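Local coordinates for putative sugar ABC transport system, substrate-binding protein (Bordetella parapertussis, PDB 5IX8) that probably binds a sugar in the periplasm and presents it to an ABC transporter, as solute-binding proteins of its family do, at residues Lys131-Asp136 with Glu164-Cys169; Lys141-Val146 with Ala201-Thr206. One frame throughout, in Å; residues are numbered along the deposited sequence.

Contact 1 of 2, residues Lys131-Asp136 with Glu164-Cys169; sequences KALCDD and EVASAC
Cys134 and Cys169 join covalently here, a disulfide that ties the C-terminal ends of two neighbouring helices in one lobe of a periplasmic binding protein fold. Helix segments 131-135 and 164-168, which lie on helices 122-135 and 154-168, run nearly parallel, 18° apart, with their axes 8.7 Å from each other at the closest point. The side chains that meet between them, Cys134, Val165, Ala166 and Cys169, are mostly small, and the bumps and hollows are correspondingly modest. At the start of the contact Val165 is the bump: its CG1 methyl, anti to the backbone N, is directed at the backbone of the opposite helix, where it lies 3.5 Å from Lys131 N. The Lys131 side chain itself leaves on the far side and turns back along its own helix, its NZ forming a salt bridge with Asp135 OD2 through the syn lone pair of that oxygen. One turn further on the roles are exchanged. Cys134 sends its sulfur across into the shallow hollow between Val165 and Ala166, with SG 3.5 Å from Val165 O and 4.0 Å from Ala166 CA. Lower down, on the side facing the sheet, Leu133 reaches over with one branch; Ala166 presents no more than a methyl there, and Leu133 CD2 lies against Ala166 CB at 3.5 Å. Leu133 also rests on Leu229 of strand 227-231, so this edge of the contact is buried, while the Lys131 edge faces outward. No hydrogen bond crosses between the segments. Cys169, just past the end of its helix, holds SG between its backbone N and carbonyl carbon (chi1 72°), which turns the sulfur back toward Cys134. The bridge closes with Cys134 SG and Cys169 SG 2.1 Å apart and a chi3 of -81°.

Contact 2 of 2, residues Lys141-Val146 with Ala201-Thr206; sequences KQVIVV and AEYVFT
Strands 142-145 and 201-205 run side by side and parallel, 30° apart with the twist of the sheet, a pair within the central sheet of one alpha/beta lobe of a periplasmic binding protein fold. Val143 pairs with Tyr203, Ile144 with Val204 and Val145 with Phe205. Ile144 is bonded through both its N and its O: Ile144 N donates to Tyr203 O at 2.9 Å, and Ile144 O receives Phe205 N at 2.7 Å in a nearly straight bond of 170°. Val146 N then bonds to Phe205 O. At the opening end Gln142 O takes Glu202 N at 2.9 Å, with only a weak second bond from Tyr203 N.

On one face, Val143 sets its CG2 methyl 4.0 Å from Tyr203 CB, and Val145 lies alongside Phe205, pointing the same way. The other face carries Ile144, whose chi1 of -73° puts CG1 over Ala201 CB; Ile144 CD1 continues onto Ala201 CB at 3.5 Å, a tight fit. Its CG2 branch meets Val204 CG1, which Val146 CG2 also touches. At the outer end Lys141, in one of two modelled conformers, passes over the Glu202 carboxylate, its CD at the edge of the Tyr203 ring. There Lys141 NZ stays 4.1 Å from Glu202 OE1, beyond a salt bridge, while a water links Gln142 N to Glu202 OE2.

Strands 172-173 and 227-231 flank the pair. Helices 122-135 and 154-168 cover the Tyr203 and Phe205 face, the latter through Phe162, which stacks on Phe205; helices 184-197 and 209-221 pack against the Ile144 and Val204 face.

Contact 1 is part of the helical layer over the sheet to which contact 2 belongs, and their centres are about 12 Å apart. Leu133 joins them: while its CD2 serves the helix pair, Leu133 CD1 packs 3.5 Å from Tyr203 CG and 4.0 Å from Val143 CG2. The second tie is polar, a probable hydrogen bond of 2.6 Å between Asp136 OD2 and Tyr203 OH, which anchors the end of helix 122-135 to the strand beneath. Along the chain, helix 122-135, strand 142-145 and helix 154-168 follow one another, so the disulfide joins the two helices that bracket this strand in sequence.

Contact 1 of 2, residues Lys131-Asp136 with Glu164-Cys169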
loop_
_atom_site.group_PDB
_atom_site.type_symbol
_atom_site.label_atom_id
_atom_site.label_comp_id
_atom_site.label_asym_id
_atom_site.label_seq_id
_atom_site.Cartn_x
_atom_site.Cartn_y
_atom_site.Cartn_z
ATOM N N LYS A 131 -16.014 -5.987 6.724
ATOM C CA LYS A 131 -16.875 -7.132 6.459
ATOM C C LYS A 131 -16.328 -8.387 7.115
ATOM O O LYS A 131 -17.088 -9.178 7.690
ATOM C CB LYS A 131 -17.037 -7.341 4.955
ATOM C CG LYS A 131 -17.856 -8.617 4.608
ATOM C CD LYS A 131 -17.955 -8.808 3.097
ATOM C CE LYS A 131 -18.411 -10.212 2.695
ATOM N NZ LYS A 131 -19.699 -10.576 3.368
ATOM N N ALA A 132 -15.004 -8.581 7.068
ATOM C CA ALA A 132 -14.421 -9.744 7.741
ATOM C C ALA A 132 -14.736 -9.724 9.234
ATOM O O ALA A 132 -15.103 -10.753 9.819
ATOM C CB ALA A 132 -12.920 -9.772 7.501
ATOM N N LEU A 133 -14.626 -8.547 9.853
ATOM C CA LEU A 133 -14.967 -8.383 11.258
ATOM C C LEU A 133 -16.424 -8.747 11.500
ATOM O O LEU A 133 -16.749 -9.577 12.364
ATOM C CB LEU A 133 -14.710 -6.934 11.668
ATOM C CG LEU A 133 -15.073 -6.596 13.106
ATOM C CD1 LEU A 133 -13.922 -6.942 14.023
ATOM C CD2 LEU A 133 -15.419 -5.115 13.227
ATOM N N CYS A 134 -17.317 -8.147 10.721
ATOM C CA CYS A 134 -18.745 -8.380 10.928
ATOM C C CYS A 134 -19.102 -9.849 10.737
ATOM O O CYS A 134 -19.859 -10.418 11.531
ATOM C CB CYS A 134 -19.550 -7.496 9.981
ATOM S SG CYS A 134 -19.383 -5.722 10.400
ATOM N N ASP A 135 -18.540 -10.489 9.709
ATOM C CA ASP A 135 -18.822 -11.898 9.458
ATOM C C ASP A 135 -18.251 -12.824 10.533
ATOM O O ASP A 135 -18.682 -13.976 10.635
ATOM C CB ASP A 135 -18.281 -12.299 8.088
ATOM C CG ASP A 135 -19.056 -11.651 6.948
ATOM O OD1 ASP A 135 -20.150 -11.098 7.202
ATOM O OD2 ASP A 135 -18.583 -11.707 5.801
ATOM N N ASP A 136 -17.298 -12.366 11.323
ATOM C CA ASP A 136 -16.822 -13.148 12.449
ATOM C C ASP A 136 -17.748 -13.073 13.660
ATOM O O ASP A 136 -17.495 -13.759 14.659
ATOM C CB ASP A 136 -15.416 -12.680 12.836
ATOM C CG ASP A 136 -14.716 -13.664 13.725
ATOM O OD1 ASP A 136 -14.515 -14.809 13.272
ATOM O OD2 ASP A 136 -14.351 -13.300 14.860
ATOM N N GLU A 164 -17.109 2.593 8.946
ATOM C CA GLU A 164 -18.440 2.584 8.338
ATOM C C GLU A 164 -19.045 1.187 8.400
ATOM O O GLU A 164 -20.156 0.996 8.892
ATOM C CB GLU A 164 -18.353 3.065 6.880
ATOM C CG GLU A 164 -19.685 2.997 6.129
ATOM C CD GLU A 164 -19.531 3.397 4.658
ATOM O OE1 GLU A 164 -19.129 4.549 4.397
ATOM O OE2 GLU A 164 -19.806 2.575 3.761
ATOM N N VAL A 165 -18.280 0.182 7.976
ATOM C CA VAL A 165 -18.836 -1.156 7.891
ATOM C C VAL A 165 -18.941 -1.777 9.273
ATOM O O VAL A 165 -19.954 -2.410 9.600
ATOM C CB VAL A 165 -17.986 -2.003 6.928
ATOM C CG1 VAL A 165 -18.404 -3.461 6.989
ATOM C CG2 VAL A 165 -18.127 -1.463 5.499
ATOM N N ALA A 166 -17.917 -1.568 10.118
ATOM C CA ALA A 166 -17.940 -2.140 11.469
ATOM C C ALA A 166 -19.052 -1.534 12.322
ATOM O O ALA A 166 -19.770 -2.259 13.015
ATOM C CB ALA A 166 -16.588 -1.944 12.144
ATOM N N SER A 167 -19.222 -0.217 12.276
ATOM C CA SER A 167 -20.319 0.409 13.009
ATOM C C SER A 167 -21.671 -0.115 12.560
ATOM O O SER A 167 -22.600 -0.255 13.371
ATOM C CB SER A 167 -20.271 1.926 12.822
ATOM O OG SER A 167 -18.998 2.424 13.217
ATOM N N ALA A 168 -21.816 -0.391 11.266
ATOM C CA ALA A 168 -23.117 -0.786 10.757
ATOM C C ALA A 168 -23.542 -2.155 11.276
ATOM O O ALA A 168 -24.741 -2.437 11.330
ATOM C CB ALA A 168 -23.117 -0.765 9.226
ATOM N N CYS A 169 -22.603 -3.023 11.647
ATOM C CA CYS A 169 -22.992 -4.309 12.208
ATOM C C CYS A 169 -22.964 -4.313 13.735
ATOM O O CYS A 169 -23.117 -5.371 14.348
ATOM C CB CYS A 169 -22.128 -5.439 11.647
ATOM S SG CYS A 169 -20.401 -5.552 12.200
#

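Contact 2 of 2, residues Lys141-Val146 with Ala201-Thr206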
loop_
_atom_site.group_PDB
_atom_site.type_symbol
_atom_site.label_atom_id
_atom_site.label_comp_id
_atom_site.label_asym_id
_atom_site.label_seq_id
_atom_site.Cartn_x
_atom_site.Cartn_y
_atom_site.Cartn_z
ATOM N N LYS A 141 -19.302 -6.387 20.107
ATOM C CA LYS A 141 -17.989 -6.629 20.692
ATOM C C LYS A 141 -17.066 -5.448 20.442
ATOM O O LYS A 141 -17.228 -4.707 19.471
ATOM C CB LYS A 141 -17.358 -7.900 20.126
ATOM C CG LYS A 141 -18.271 -9.120 20.252
ATOM C CD LYS A 141 -17.607 -10.403 19.784
ATOM C CE LYS A 141 -18.515 -11.596 20.142
ATOM N NZ LYS A 141 -17.973 -12.901 19.686
ATOM N N GLN A 142 -16.087 -5.289 21.334
ATOM C CA GLN A 142 -15.200 -4.134 21.304
ATOM C C GLN A 142 -13.971 -4.373 20.441
ATOM O O GLN A 142 -13.351 -5.441 20.488
ATOM C CB GLN A 142 -14.773 -3.740 22.711
ATOM C CG GLN A 142 -15.925 -3.241 23.534
ATOM C CD GLN A 142 -15.500 -2.810 24.929
ATOM O OE1 GLN A 142 -14.354 -2.414 25.146
ATOM N NE2 GLN A 142 -16.429 -2.889 25.887
ATOM N N VAL A 143 -13.607 -3.340 19.686
ATOM C CA VAL A 143 -12.537 -3.374 18.702
ATOM C C VAL A 143 -11.569 -2.236 19.017
ATOM O O VAL A 143 -11.961 -1.059 18.995
ATOM C CB VAL A 143 -13.088 -3.215 17.270
ATOM C CG1 VAL A 143 -11.934 -3.261 16.239
ATOM C CG2 VAL A 143 -14.180 -4.294 16.962
ATOM N N ILE A 144 -10.313 -2.577 19.302
ATOM C CA ILE A 144 -9.257 -1.572 19.418
ATOM C C ILE A 144 -8.860 -1.118 18.024
ATOM O O ILE A 144 -8.586 -1.959 17.148
ATOM C CB ILE A 144 -8.041 -2.155 20.149
ATOM C CG1 ILE A 144 -8.328 -2.308 21.647
ATOM C CG2 ILE A 144 -6.795 -1.282 19.885
ATOM C CD1 ILE A 144 -7.435 -3.363 22.357
ATOM N N VAL A 145 -8.771 0.202 17.825
ATOM C CA VAL A 145 -8.351 0.780 16.550
ATOM C C VAL A 145 -6.962 1.389 16.720
ATOM O O VAL A 145 -6.773 2.289 17.546
ATOM C CB VAL A 145 -9.350 1.827 16.035
ATOM C CG1 VAL A 145 -8.805 2.474 14.748
ATOM C CG2 VAL A 145 -10.762 1.196 15.796
ATOM N N VAL A 146 -5.991 0.882 15.960
ATOM C CA VAL A 146 -4.621 1.407 15.902
ATOM C C VAL A 146 -4.511 1.898 14.463
ATOM O O VAL A 146 -4.255 1.083 13.568
ATOM C CB VAL A 146 -3.568 0.331 16.234
ATOM C CG1 VAL A 146 -2.126 0.857 16.048
ATOM C CG2 VAL A 146 -3.717 -0.171 17.655
ATOM N N ALA A 201 -11.813 -5.610 24.916
ATOM C CA ALA A 201 -11.668 -5.727 23.468
ATOM C C ALA A 201 -11.405 -7.170 23.031
ATOM O O ALA A 201 -10.655 -7.914 23.679
ATOM C CB ALA A 201 -10.513 -4.842 22.986
ATOM N N GLU A 202 -11.991 -7.556 21.890
ATOM C CA GLU A 202 -11.782 -8.891 21.335
ATOM C C GLU A 202 -11.116 -8.841 19.970
ATOM O O GLU A 202 -10.796 -9.895 19.404
ATOM C CB GLU A 202 -13.111 -9.644 21.244
ATOM C CG GLU A 202 -13.599 -10.023 22.637
ATOM C CD GLU A 202 -14.949 -10.682 22.637
ATOM O OE1 GLU A 202 -15.029 -11.881 22.308
ATOM O OE2 GLU A 202 -15.937 -10.005 22.956
ATOM N N TYR A 203 -10.872 -7.647 19.447
ATOM C CA TYR A 203 -10.320 -7.466 18.118
ATOM C C TYR A 203 -9.394 -6.276 18.161
ATOM O O TYR A 203 -9.574 -5.379 18.984
ATOM C CB TYR A 203 -11.397 -7.162 17.096
ATOM C CG TYR A 203 -12.382 -8.270 16.927
ATOM C CD1 TYR A 203 -12.112 -9.317 16.070
ATOM C CD2 TYR A 203 -13.594 -8.271 17.605
ATOM C CE1 TYR A 203 -13.028 -10.360 15.890
ATOM C CE2 TYR A 203 -14.529 -9.303 17.427
ATOM C CZ TYR A 203 -14.231 -10.341 16.565
ATOM O OH TYR A 203 -15.123 -11.371 16.365
ATOM N N VAL A 204 -8.433 -6.255 17.232
ATOM C CA VAL A 204 -7.573 -5.092 17.013
ATOM C C VAL A 204 -7.522 -4.842 15.515
ATOM O O VAL A 204 -7.257 -5.766 14.732
ATOM C CB VAL A 204 -6.141 -5.286 17.560
ATOM C CG1 VAL A 204 -5.282 -4.018 17.289
ATOM C CG2 VAL A 204 -6.162 -5.615 19.055
ATOM N N PHE A 205 -7.794 -3.612 15.110
ATOM C CA PHE A 205 -7.686 -3.228 13.710
ATOM C C PHE A 205 -6.388 -2.473 13.496
ATOM O O PHE A 205 -6.075 -1.568 14.267
ATOM C CB PHE A 205 -8.862 -2.348 13.299
ATOM C CG PHE A 205 -8.676 -1.707 11.969
ATOM C CD1 PHE A 205 -9.004 -2.399 10.806
ATOM C CD2 PHE A 205 -8.156 -0.428 11.880
ATOM C CE1 PHE A 205 -8.847 -1.814 9.554
ATOM C CE2 PHE A 205 -7.963 0.158 10.646
ATOM C CZ PHE A 205 -8.318 -0.541 9.463
ATOM N N THR A 206 -5.651 -2.824 12.442
ATOM C CA THR A 206 -4.437 -2.128 12.023
ATOM C C THR A 206 -4.466 -1.993 10.509
ATOM O O THR A 206 -5.009 -2.874 9.812
ATOM C CB THR A 206 -3.142 -2.886 12.408
ATOM O OG1 THR A 206 -3.038 -4.084 11.613
ATOM C CG2 THR A 206 -3.083 -3.231 13.918
HETATM O O HOH W 1 -15.847 -7.269 23.494
#